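PDB 2VPZ: thiosulfate reductase from Thermus thermophilus, which probably reduces sulfur compounds such as polysulfide or thiosulfate, using a molybdenum atom, two molybdopterin guanine dinucleotides and a 4Fe-4S cluster. Local coordinates for residues Glu130-Lys134 with Tyr135-Ala139; Arg404-Lys407 with Gly408-Ala412; Pro447-Pro450 with Arg451-Ala455; Leu121-Ile124 with Ala125-Leu129; Gly518-Ile521 with Ala522-Gly526. One frame throughout, in Å; residues are numbered along the deposited sequence.

Interaction 1: Glu130-Lys134 with Tyr135-Ala139; sequences EIREK and YGPEA
Ile131 and Ala139 meet methyl to methyl, with CG2 of Ile131 3.6 Å from CB of Ala139. The same CG2 also lies 4.1 Å from CD1 of the Tyr135 ring. It reaches both because it stands anti to the backbone N of Ile131, while CG1 lies beside that N (chi1 -72°). On another side of the turn, Pro137 sits over one face of the Arg132 guanidinium. Its CB is centred on that face, and CG is 3.6 Å from NH2 of Arg132. The arginine chain is extended from CG to NE, and this carries the flat group out to the proline. Lys134 and Tyr135 run side by side in the same direction. The lysine chain, bent at several torsions, follows the ring, with its CG 3.7 Å from CE1 of Tyr135.

The backbone sets these groups in place. Tyr135 N donates to Ile131 O at 3.0 Å, with a bent N-H...O angle of 134°. This carbonyl oxygen also lies in the ring plane of Tyr135, at its edge. Tyr135 is the first residue to leave helical angles. Gly136 follows with a positive phi (105°), where a CB would be jammed against the preceding carbonyl oxygen. The chain can therefore turn sharply off the helix C-terminus.

Further out, Trp160 makes a cation-pi contact with Arg132 and hydrogen-bonds to Pro137 O through NE1. The turn thus joins helix 117-134 to strand 141-144 of the five-stranded parallel sheet, with Trp160, at the end of helix 149-160, against it.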
# COMPACT_ATOMS: atom_id res chain seq x y z
N GLU A 130 -66.82 -27.27 -17.02
CA GLU A 130 -67.07 -27.68 -18.41
C GLU A 130 -65.94 -28.57 -18.92
O GLU A 130 -66.20 -29.56 -19.61
CB GLU A 130 -67.23 -26.48 -19.34
CG GLU A 130 -68.48 -25.64 -19.15
CD GLU A 130 -68.46 -24.38 -20.01
OE1 GLU A 130 -67.52 -24.26 -20.81
OE2 GLU A 130 -69.37 -23.53 -19.87
N ILE A 131 -64.69 -28.19 -18.61
CA ILE A 131 -63.51 -28.97 -19.04
C ILE A 131 -63.54 -30.35 -18.35
O ILE A 131 -63.15 -31.36 -18.93
CB ILE A 131 -62.12 -28.22 -18.68
CG1 ILE A 131 -61.91 -27.01 -19.60
CG2 ILE A 131 -60.92 -29.20 -18.81
CD1 ILE A 131 -61.09 -25.86 -18.99
N ARG A 132 -64.07 -30.36 -17.12
CA ARG A 132 -64.19 -31.57 -16.30
C ARG A 132 -65.35 -32.52 -16.68
O ARG A 132 -65.34 -33.69 -16.29
CB ARG A 132 -64.33 -31.19 -14.81
CG ARG A 132 -64.11 -32.35 -13.87
CD ARG A 132 -64.78 -32.22 -12.52
NE ARG A 132 -64.30 -33.28 -11.64
CZ ARG A 132 -63.54 -33.11 -10.56
NH1 ARG A 132 -63.17 -31.89 -10.19
NH2 ARG A 132 -63.11 -34.17 -9.88
N GLU A 133 -66.35 -32.06 -17.42
CA GLU A 133 -67.42 -32.97 -17.77
C GLU A 133 -67.13 -33.71 -19.10
O GLU A 133 -67.51 -34.87 -19.26
CB GLU A 133 -68.83 -32.30 -17.72
CG GLU A 133 -69.19 -31.48 -16.41
CD GLU A 133 -68.82 -32.12 -15.04
OE1 GLU A 133 -68.59 -31.34 -14.07
OE2 GLU A 133 -68.79 -33.37 -14.92
N LYS A 134 -66.44 -33.09 -20.05
CA LYS A 134 -66.08 -33.82 -21.27
C LYS A 134 -64.58 -34.30 -21.31
O LYS A 134 -64.25 -35.11 -22.18
CB LYS A 134 -66.51 -33.06 -22.57
CG LYS A 134 -65.83 -31.72 -22.85
CD LYS A 134 -66.82 -30.64 -23.36
CE LYS A 134 -67.01 -30.70 -24.88
NZ LYS A 134 -65.70 -30.82 -25.60
N TYR A 135 -63.70 -33.87 -20.40
CA TYR A 135 -62.30 -34.36 -20.37
C TYR A 135 -61.79 -34.99 -19.03
O TYR A 135 -60.87 -35.81 -19.03
CB TYR A 135 -61.25 -33.28 -20.80
CG TYR A 135 -61.47 -32.54 -22.12
CD1 TYR A 135 -62.14 -31.32 -22.15
CD2 TYR A 135 -61.00 -33.06 -23.35
CE1 TYR A 135 -62.36 -30.61 -23.34
CE2 TYR A 135 -61.22 -32.35 -24.57
CZ TYR A 135 -61.90 -31.12 -24.56
OH TYR A 135 -62.12 -30.41 -25.72
N GLY A 136 -62.38 -34.64 -17.89
CA GLY A 136 -61.90 -35.15 -16.62
C GLY A 136 -61.14 -34.04 -15.87
O GLY A 136 -60.81 -33.05 -16.53
N PRO A 137 -60.79 -34.16 -14.56
CA PRO A 137 -60.04 -33.04 -13.96
C PRO A 137 -58.54 -32.88 -14.31
O PRO A 137 -57.93 -31.83 -14.06
CB PRO A 137 -60.28 -33.21 -12.45
CG PRO A 137 -60.46 -34.74 -12.28
CD PRO A 137 -60.79 -35.32 -13.66
N GLU A 138 -57.94 -33.92 -14.88
CA GLU A 138 -56.53 -33.96 -15.26
C GLU A 138 -56.21 -33.11 -16.50
O GLU A 138 -55.05 -32.96 -16.92
CB GLU A 138 -56.07 -35.41 -15.45
CG GLU A 138 -56.65 -36.36 -14.38
CD GLU A 138 -57.79 -37.26 -14.90
OE1 GLU A 138 -58.71 -36.73 -15.56
OE2 GLU A 138 -57.74 -38.48 -14.62
N ALA A 139 -57.26 -32.57 -17.10
CA ALA A 139 -57.12 -31.71 -18.26
C ALA A 139 -56.84 -30.27 -17.77
O ALA A 139 -56.92 -29.34 -18.55
CB ALA A 139 -58.37 -31.77 -19.18

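Interaction 2: Arg404-Lys407 with Gly408-Ala412; sequences RADK and GKFFA
Arg404, Asp406 and Phe410 form a cluster of charge and ring within one folded loop between helices 341-354 and 423-426. The ionic part is a salt bridge, Arg404 NH1 to Asp406 OD2, at 2.7 Å. Asp406 CG lies between its N and carbonyl carbon (chi1 67°), which brings OD2 to the arginine.

The aromatic part uses the rim of Phe410. Asp406 OD1 lies near the ring plane at its edge, 3.2 Å from CZ. The carboxylate is turned 75° from the ring. The same CZ lies at the edge of the Arg404 guanidinium, 3.9 Å from NH1.

The hydrogen bonds hold two overlapping type I turns, Arg404 to Lys407 and Asp406 to Lys409. Lys407 N donates to Arg404 O at 3.2 Å. Lys409 N donates to Asp406 O, also at 3.2 Å and fairly straight (166°), but from above the carbonyl plane. The Lys409 side chain folds back, and its NZ makes a weak bond to Ala405 O at 3.3 Å. This amine also has weak links to Glu419 O and Glu422. With a methionine in place of Lys409, Ala405 O would probably lose this donor and Glu422 a nearby positive charge. Ala405 N bonds to Asn164 OD1.

Asp406 OD1 accepts from Ala416 N as well. The carboxylate therefore shares its two oxygens between a charged partner and a backbone donor, which probably stabilises its negative charge in this buried loop.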
# COMPACT_ATOMS: atom_id res chain seq x y z
N ARG A 404 -49.87 -38.32 -14.53
CA ARG A 404 -49.25 -37.04 -14.93
C ARG A 404 -48.80 -37.28 -16.39
O ARG A 404 -48.21 -38.31 -16.70
CB ARG A 404 -48.03 -36.67 -14.03
CG ARG A 404 -46.76 -37.53 -14.22
CD ARG A 404 -45.94 -37.77 -12.93
NE ARG A 404 -44.77 -38.63 -13.14
CZ ARG A 404 -43.61 -38.26 -13.68
NH1 ARG A 404 -43.43 -37.01 -14.07
NH2 ARG A 404 -42.61 -39.13 -13.84
N ALA A 405 -49.11 -36.31 -17.25
CA ALA A 405 -48.83 -36.35 -18.70
C ALA A 405 -47.38 -36.45 -19.22
O ALA A 405 -47.16 -36.49 -20.44
CB ALA A 405 -49.58 -35.17 -19.40
N ASP A 406 -46.38 -36.47 -18.34
CA ASP A 406 -44.97 -36.58 -18.75
C ASP A 406 -44.35 -37.90 -18.21
O ASP A 406 -43.13 -38.09 -18.19
CB ASP A 406 -44.13 -35.35 -18.26
CG ASP A 406 -43.98 -35.27 -16.74
OD1 ASP A 406 -43.00 -34.64 -16.27
OD2 ASP A 406 -44.85 -35.80 -16.02
N LYS A 407 -45.25 -38.80 -17.82
CA LYS A 407 -44.98 -40.11 -17.23
C LYS A 407 -43.96 -41.05 -17.93
O LYS A 407 -43.22 -41.77 -17.27
CB LYS A 407 -46.31 -40.84 -16.96
CG LYS A 407 -46.27 -42.37 -16.85
CD LYS A 407 -45.70 -42.84 -15.51
CE LYS A 407 -45.58 -44.37 -15.41
NZ LYS A 407 -46.90 -45.05 -15.13
N GLY A 408 -43.86 -41.07 -19.25
CA GLY A 408 -42.86 -41.96 -19.77
C GLY A 408 -41.61 -41.31 -20.32
O GLY A 408 -40.71 -41.99 -20.84
N LYS A 409 -41.46 -40.00 -20.15
CA LYS A 409 -40.33 -39.32 -20.76
C LYS A 409 -38.88 -39.40 -20.22
O LYS A 409 -37.91 -39.27 -20.97
CB LYS A 409 -40.74 -37.85 -21.05
CG LYS A 409 -41.82 -37.72 -22.15
CD LYS A 409 -42.53 -36.36 -22.13
CE LYS A 409 -44.04 -36.46 -22.41
NZ LYS A 409 -44.78 -35.15 -22.22
N PHE A 410 -38.76 -39.66 -18.92
CA PHE A 410 -37.48 -39.81 -18.23
C PHE A 410 -37.68 -40.85 -17.09
O PHE A 410 -38.82 -41.22 -16.81
CB PHE A 410 -37.01 -38.44 -17.70
CG PHE A 410 -38.09 -37.61 -17.05
CD1 PHE A 410 -38.34 -37.71 -15.68
CD2 PHE A 410 -38.87 -36.73 -17.81
CE1 PHE A 410 -39.35 -36.94 -15.07
CE2 PHE A 410 -39.89 -35.94 -17.21
CZ PHE A 410 -40.13 -36.05 -15.84
N PHE A 411 -36.61 -41.30 -16.43
CA PHE A 411 -36.68 -42.32 -15.36
C PHE A 411 -37.33 -41.92 -14.04
O PHE A 411 -38.25 -42.60 -13.54
CB PHE A 411 -35.29 -42.91 -15.06
CG PHE A 411 -35.29 -44.02 -14.01
CD1 PHE A 411 -35.37 -45.35 -14.39
CD2 PHE A 411 -35.22 -43.71 -12.64
CE1 PHE A 411 -35.38 -46.39 -13.43
CE2 PHE A 411 -35.23 -44.74 -11.66
CZ PHE A 411 -35.31 -46.09 -12.06
N ALA A 412 -36.83 -40.84 -13.45
CA ALA A 412 -37.32 -40.28 -12.18
C ALA A 412 -38.83 -39.96 -12.20
O ALA A 412 -39.45 -39.84 -13.27
CB ALA A 412 -36.49 -39.03 -11.76

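Interaction 3: Pro447-Pro450 with Arg451-Ala455; sequences PNVP and RTKEA
Water 1 is gripped by three groups at the start of helix 449-457. It donates to Pro447 O at 2.8 Å and to Thr452 OG1 at 2.9 Å, and accepts from Arg451 NH2 at 2.9 Å. The water lies in the guanidinium plane, at its edge. Arg451 reaches it by a bend at chi3 (58°).

Asn448 holds the N-cap position, but its side chain makes no capping bond. Instead its amide crosses the arginine chain at about a right angle, with ND2 3.4 Å from CB of Arg451 and over one face of the guanidinium. Thr452 N gives a weak bond to Asn448 O, and Lys453 N donates to Val449 O at 3.1 Å.

One turn on, Lys453 runs extended across Val449. Its CE lies 3.4 Å from CG1 of Val449, and its NZ goes on to a salt bridge with Glu471 and a cation-pi contact with Phe443. With an alanine in place of Lys453, Glu471 would probably lose its salt-bridge partner and Val449 CG1 its cover.

The water thus ties Pro447, just ahead of the N-cap residue, to the first turn, and the threonine hydroxyl and the arginine are partly satisfied through one shared molecule.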
# COMPACT_ATOMS: atom_id res chain seq x y z
N PRO A 447 -38.02 -22.75 -21.14
CA PRO A 447 -37.45 -22.49 -22.47
C PRO A 447 -38.41 -22.68 -23.67
O PRO A 447 -39.50 -23.28 -23.52
CB PRO A 447 -36.23 -23.40 -22.55
CG PRO A 447 -36.56 -24.56 -21.59
CD PRO A 447 -37.51 -23.99 -20.55
N ASN A 448 -38.02 -22.18 -24.83
CA ASN A 448 -38.78 -22.27 -26.06
C ASN A 448 -40.08 -21.45 -25.97
O ASN A 448 -41.19 -22.01 -26.08
CB ASN A 448 -39.07 -23.73 -26.37
CG ASN A 448 -39.37 -24.02 -27.85
OD1 ASN A 448 -39.25 -23.14 -28.70
ND2 ASN A 448 -39.73 -25.26 -28.15
N VAL A 449 -39.95 -20.14 -25.76
CA VAL A 449 -41.12 -19.25 -25.65
C VAL A 449 -42.15 -19.38 -26.82
O VAL A 449 -43.35 -19.27 -26.58
CB VAL A 449 -40.71 -17.73 -25.50
CG1 VAL A 449 -41.97 -16.85 -25.36
CG2 VAL A 449 -39.76 -17.51 -24.29
N PRO A 450 -41.67 -19.58 -28.09
CA PRO A 450 -42.66 -19.71 -29.18
C PRO A 450 -43.63 -20.90 -28.95
O PRO A 450 -44.84 -20.80 -29.19
CB PRO A 450 -41.82 -19.84 -30.45
CG PRO A 450 -40.47 -19.23 -30.10
CD PRO A 450 -40.30 -19.52 -28.61
N ARG A 451 -43.07 -22.02 -28.50
CA ARG A 451 -43.87 -23.22 -28.20
C ARG A 451 -44.88 -22.95 -27.04
O ARG A 451 -46.02 -23.38 -27.12
CB ARG A 451 -43.00 -24.46 -27.87
CG ARG A 451 -43.81 -25.78 -27.71
CD ARG A 451 -43.01 -26.96 -27.08
NE ARG A 451 -42.45 -26.67 -25.75
CZ ARG A 451 -41.77 -27.52 -24.98
NH1 ARG A 451 -41.53 -28.76 -25.38
NH2 ARG A 451 -41.30 -27.13 -23.80
N THR A 452 -44.48 -22.23 -25.99
CA THR A 452 -45.40 -21.90 -24.90
C THR A 452 -46.60 -21.00 -25.37
O THR A 452 -47.72 -21.12 -24.87
CB THR A 452 -44.65 -21.19 -23.70
OG1 THR A 452 -43.53 -21.97 -23.30
CG2 THR A 452 -45.61 -20.95 -22.52
N LYS A 453 -46.37 -20.12 -26.35
CA LYS A 453 -47.39 -19.20 -26.90
C LYS A 453 -48.42 -19.93 -27.81
O LYS A 453 -49.60 -19.56 -27.89
CB LYS A 453 -46.74 -18.01 -27.62
CG LYS A 453 -45.72 -17.25 -26.76
CD LYS A 453 -45.35 -15.89 -27.38
CE LYS A 453 -44.61 -14.96 -26.39
NZ LYS A 453 -43.69 -13.98 -27.07
N GLU A 454 -47.94 -20.96 -28.50
CA GLU A 454 -48.78 -21.82 -29.33
C GLU A 454 -49.74 -22.52 -28.34
O GLU A 454 -50.96 -22.57 -28.54
CB GLU A 454 -47.92 -22.89 -30.01
CG GLU A 454 -47.91 -22.91 -31.53
CD GLU A 454 -47.69 -24.33 -32.12
OE1 GLU A 454 -48.71 -25.02 -32.41
OE2 GLU A 454 -46.50 -24.74 -32.26
N ALA A 455 -49.17 -23.07 -27.26
CA ALA A 455 -49.93 -23.77 -26.23
C ALA A 455 -50.98 -22.87 -25.53
O ALA A 455 -52.06 -23.35 -25.19
CB ALA A 455 -48.98 -24.44 -25.19
O HOH W 1 -42.04 -24.33 -24.01

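Interaction 4: Leu121-Ile124 with Ala125-Leu129; sequences LDHI and AKKML
Ile124 and Met128 stand one turn apart on helix 117-134, an alpha helix packed beside the parallel sheet that holds strand 435-438. Their side chains lie side by side and point the same way. CG2 of Ile124 is 3.7 Å from SD of Met128. With chi1 of Ile124 at -70°, CG1 takes the place beside the amide and CG2 is left to run toward the sulfur. Met128 CG also rests against Ile124 O.

This is the close side. Both residues touch Phe436 of strand 435-438. Ile124 also meets Leu525 of helix 518-528, and Leu121 packs on the same helix. Ala125 continues the buried face against Leu529.

The other side is looser. His123 and Lys127 are also one turn apart, yet NE2 of His123 stays 4.3 Å from NZ of Lys127, and no bond joins them. Lys126 is exposed, with a chain bent at several torsions. Asp122 lies on this outer side too, but its OD1 forms a salt bridge with Arg528.

The backbone bonds do not follow this division. Lys127 N to His123 O is weak, at 3.3 Å, but Lys126 N to Asp122 O is shorter, at 2.9 Å. On the buried face Ala125 N to Leu121 O measures 3.3 Å, whereas Met128 N reaches Ile124 O at 2.9 Å, with an N-H...O angle of 157°.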
# COMPACT_ATOMS: atom_id res chain seq x y z
N LEU A 121 -64.42 -14.92 -10.14
CA LEU A 121 -64.34 -16.24 -9.52
C LEU A 121 -65.42 -17.24 -10.04
O LEU A 121 -65.15 -18.44 -10.15
CB LEU A 121 -64.37 -16.12 -7.96
CG LEU A 121 -63.03 -15.67 -7.30
CD1 LEU A 121 -63.19 -15.53 -5.77
CD2 LEU A 121 -61.90 -16.68 -7.62
N ASP A 122 -66.61 -16.73 -10.41
CA ASP A 122 -67.72 -17.54 -10.98
C ASP A 122 -67.34 -18.00 -12.39
O ASP A 122 -67.51 -19.17 -12.78
CB ASP A 122 -69.04 -16.76 -11.13
CG ASP A 122 -69.81 -16.59 -9.81
OD1 ASP A 122 -69.41 -17.19 -8.80
OD2 ASP A 122 -70.83 -15.86 -9.83
N HIS A 123 -66.86 -17.03 -13.17
CA HIS A 123 -66.41 -17.25 -14.54
C HIS A 123 -65.34 -18.37 -14.60
O HIS A 123 -65.37 -19.20 -15.51
CB HIS A 123 -65.90 -15.92 -15.16
CG HIS A 123 -65.57 -15.98 -16.61
ND1 HIS A 123 -64.34 -16.32 -17.08
CD2 HIS A 123 -66.33 -15.76 -17.70
CE1 HIS A 123 -64.35 -16.32 -18.40
NE2 HIS A 123 -65.55 -15.99 -18.80
N ILE A 124 -64.41 -18.41 -13.65
CA ILE A 124 -63.37 -19.46 -13.62
C ILE A 124 -63.98 -20.85 -13.28
O ILE A 124 -63.77 -21.80 -14.03
CB ILE A 124 -62.16 -19.07 -12.65
CG1 ILE A 124 -61.34 -17.93 -13.24
CG2 ILE A 124 -61.26 -20.32 -12.42
CD1 ILE A 124 -60.74 -16.95 -12.20
N ALA A 125 -64.73 -20.99 -12.18
CA ALA A 125 -65.39 -22.27 -11.83
C ALA A 125 -66.33 -22.80 -12.96
O ALA A 125 -66.29 -24.00 -13.30
CB ALA A 125 -66.19 -22.15 -10.49
N LYS A 126 -67.15 -21.94 -13.54
CA LYS A 126 -68.05 -22.33 -14.63
C LYS A 126 -67.24 -23.02 -15.77
O LYS A 126 -67.58 -24.14 -16.21
CB LYS A 126 -68.82 -21.11 -15.18
CG LYS A 126 -70.20 -21.38 -15.80
CD LYS A 126 -70.17 -21.33 -17.34
CE LYS A 126 -71.48 -20.79 -17.93
NZ LYS A 126 -71.26 -19.86 -19.10
N LYS A 127 -66.16 -22.37 -16.22
CA LYS A 127 -65.24 -22.84 -17.27
C LYS A 127 -64.48 -24.12 -16.89
O LYS A 127 -64.31 -25.04 -17.71
CB LYS A 127 -64.21 -21.75 -17.64
CG LYS A 127 -64.62 -20.81 -18.79
CD LYS A 127 -64.39 -21.48 -20.15
CE LYS A 127 -65.31 -20.89 -21.24
NZ LYS A 127 -65.14 -19.41 -21.43
N MET A 128 -64.02 -24.18 -15.64
CA MET A 128 -63.29 -25.33 -15.10
C MET A 128 -64.17 -26.59 -15.06
O MET A 128 -63.70 -27.71 -15.33
CB MET A 128 -62.76 -25.05 -13.67
CG MET A 128 -61.66 -23.99 -13.54
SD MET A 128 -60.84 -23.97 -11.90
CE MET A 128 -59.96 -25.57 -11.93
N LEU A 129 -65.45 -26.41 -14.74
CA LEU A 129 -66.43 -27.49 -14.63
C LEU A 129 -66.77 -28.11 -16.00
O LEU A 129 -66.94 -29.34 -16.11
CB LEU A 129 -67.69 -27.00 -13.85
CG LEU A 129 -67.44 -26.68 -12.36
CD1 LEU A 129 -68.64 -25.95 -11.72
CD2 LEU A 129 -67.12 -27.98 -11.58

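Interaction 5: Gly518-Ile521 with Ala522-Gly526; sequences GWWI and ARELG
Trp520 and Glu524, one turn apart on helix 518-528, are brought together by complementary torsions. In Trp520, CG is anti to the backbone N (chi1 -173°), which swings the indole along the helix toward the next turn. In Glu524, CG lies beside its own N (chi1 -71°), and the chain then bends at chi2. As a result CG of Glu524 sits over the six-membered ring of Trp520. The CH-pi contact measures 3.4 Å from CG to the ring centroid and is almost exactly along the ring normal. The carboxylate follows, tilted 19° from the indole plane.

CH2 of Trp519 meets the edge of the Trp520 ring, near its plane. In turn CB of Trp520 lies over the Trp519 face, toward its rim. Lys516 makes a cation-pi contact with Trp520.

On the buried side Ile521 and Leu525 lie side by side, CG2 of Ile521 4.0 Å from CD1 of Leu525. Ile521 also touches Trp117 of helix 117-134 and Phe152 of helix 149-160. Regular backbone bonds hold the turns, among them Ala522 N to Gly518 O at 3.0 Å and Glu524 N to Trp520 O at 3.0 Å.

The Glu524 carboxylate has two charged partners. OE2 pairs with Arg523 NH1 at 3.4 Å, in the plane of that guanidinium, and OE1 forms a salt bridge with Arg528. Arg523 in turn gives NE to Trp537 O.

Glu524 therefore uses both halves of its side chain. The aliphatic part covers an aromatic face, while the two arginines probably stabilise the negative charge and help fix the turn of the carboxylate.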
# COMPACT_ATOMS: atom_id res chain seq x y z
N GLY A 518 -53.67 -15.06 -1.33
CA GLY A 518 -53.85 -16.35 -2.01
C GLY A 518 -54.62 -17.41 -1.24
O GLY A 518 -55.29 -18.26 -1.85
N TRP A 519 -54.54 -17.42 0.09
CA TRP A 519 -55.29 -18.40 0.90
C TRP A 519 -56.80 -18.17 0.65
O TRP A 519 -57.57 -19.13 0.49
CB TRP A 519 -54.98 -18.30 2.43
CG TRP A 519 -55.42 -17.00 3.15
CD1 TRP A 519 -54.61 -15.95 3.53
CD2 TRP A 519 -56.77 -16.63 3.57
NE1 TRP A 519 -55.37 -14.98 4.14
CE2 TRP A 519 -56.68 -15.36 4.18
CE3 TRP A 519 -58.03 -17.26 3.49
CZ2 TRP A 519 -57.82 -14.68 4.72
CZ3 TRP A 519 -59.17 -16.59 4.03
CH2 TRP A 519 -59.04 -15.32 4.63
N TRP A 520 -57.20 -16.90 0.57
CA TRP A 520 -58.58 -16.46 0.32
C TRP A 520 -59.06 -16.79 -1.11
O TRP A 520 -60.19 -17.23 -1.30
CB TRP A 520 -58.75 -14.95 0.58
CG TRP A 520 -60.21 -14.41 0.50
CD1 TRP A 520 -61.09 -14.28 1.55
CD2 TRP A 520 -60.92 -13.96 -0.67
NE1 TRP A 520 -62.29 -13.77 1.10
CE2 TRP A 520 -62.22 -13.56 -0.25
CE3 TRP A 520 -60.59 -13.84 -2.04
CZ2 TRP A 520 -63.20 -13.06 -1.15
CZ3 TRP A 520 -61.57 -13.34 -2.94
CH2 TRP A 520 -62.86 -12.95 -2.48
N ILE A 521 -58.20 -16.56 -2.10
CA ILE A 521 -58.52 -16.85 -3.51
C ILE A 521 -58.73 -18.39 -3.70
O ILE A 521 -59.68 -18.81 -4.38
CB ILE A 521 -57.39 -16.29 -4.50
CG1 ILE A 521 -57.41 -14.76 -4.55
CG2 ILE A 521 -57.57 -16.88 -5.92
CD1 ILE A 521 -56.13 -14.10 -5.13
N ALA A 522 -57.88 -19.20 -3.08
CA ALA A 522 -57.96 -20.68 -3.14
C ALA A 522 -59.27 -21.20 -2.48
O ALA A 522 -60.06 -21.92 -3.12
CB ALA A 522 -56.70 -21.33 -2.46
N ARG A 523 -59.51 -20.82 -1.23
CA ARG A 523 -60.74 -21.17 -0.55
C ARG A 523 -62.01 -20.74 -1.37
O ARG A 523 -62.94 -21.52 -1.51
CB ARG A 523 -60.79 -20.49 0.83
CG ARG A 523 -61.96 -20.87 1.69
CD ARG A 523 -61.75 -20.41 3.11
NE ARG A 523 -62.98 -20.40 3.90
CZ ARG A 523 -64.09 -19.73 3.62
NH1 ARG A 523 -64.17 -18.97 2.54
NH2 ARG A 523 -65.15 -19.81 4.42
N GLU A 524 -62.01 -19.52 -1.91
CA GLU A 524 -63.13 -19.00 -2.73
C GLU A 524 -63.40 -19.81 -4.02
O GLU A 524 -64.52 -19.84 -4.52
CB GLU A 524 -62.94 -17.53 -3.06
CG GLU A 524 -63.13 -16.60 -1.88
CD GLU A 524 -64.54 -16.67 -1.32
OE1 GLU A 524 -65.49 -16.56 -2.13
OE2 GLU A 524 -64.69 -16.86 -0.09
N LEU A 525 -62.36 -20.42 -4.58
CA LEU A 525 -62.49 -21.25 -5.77
C LEU A 525 -62.89 -22.67 -5.30
O LEU A 525 -63.69 -23.35 -5.96
CB LEU A 525 -61.18 -21.29 -6.61
CG LEU A 525 -60.84 -20.02 -7.44
CD1 LEU A 525 -59.34 -19.96 -7.84
CD2 LEU A 525 -61.75 -19.94 -8.68
N GLY A 526 -62.34 -23.08 -4.16
CA GLY A 526 -62.59 -24.37 -3.53
C GLY A 526 -64.03 -24.63 -3.11
O GLY A 526 -64.51 -25.77 -3.19

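Along the chain the order is interaction 4, 1, 2, 3 and 5, all within the molybdopterin oxidoreductase region of the sequence. Interactions 4 and 1 are successive parts of helix 117-134 and its C-terminal turn, with centres 12 Å apart. Interaction 5 comes nearly 400 residues later, yet its helix 518-528 packs on helix 117-134. Leu121 CD2 lies 3.4 Å from Leu525 CD2, and the two centres are 13 Å apart. Interactions 2 and 3 are separate sites, with centres 20 Å apart and no touch. The contacts lie away from the known cofactor-binding residues, though the Pro447 and Ile521 side chains come within about 6 and 7 Å of a bound molybdopterin guanine dinucleotide.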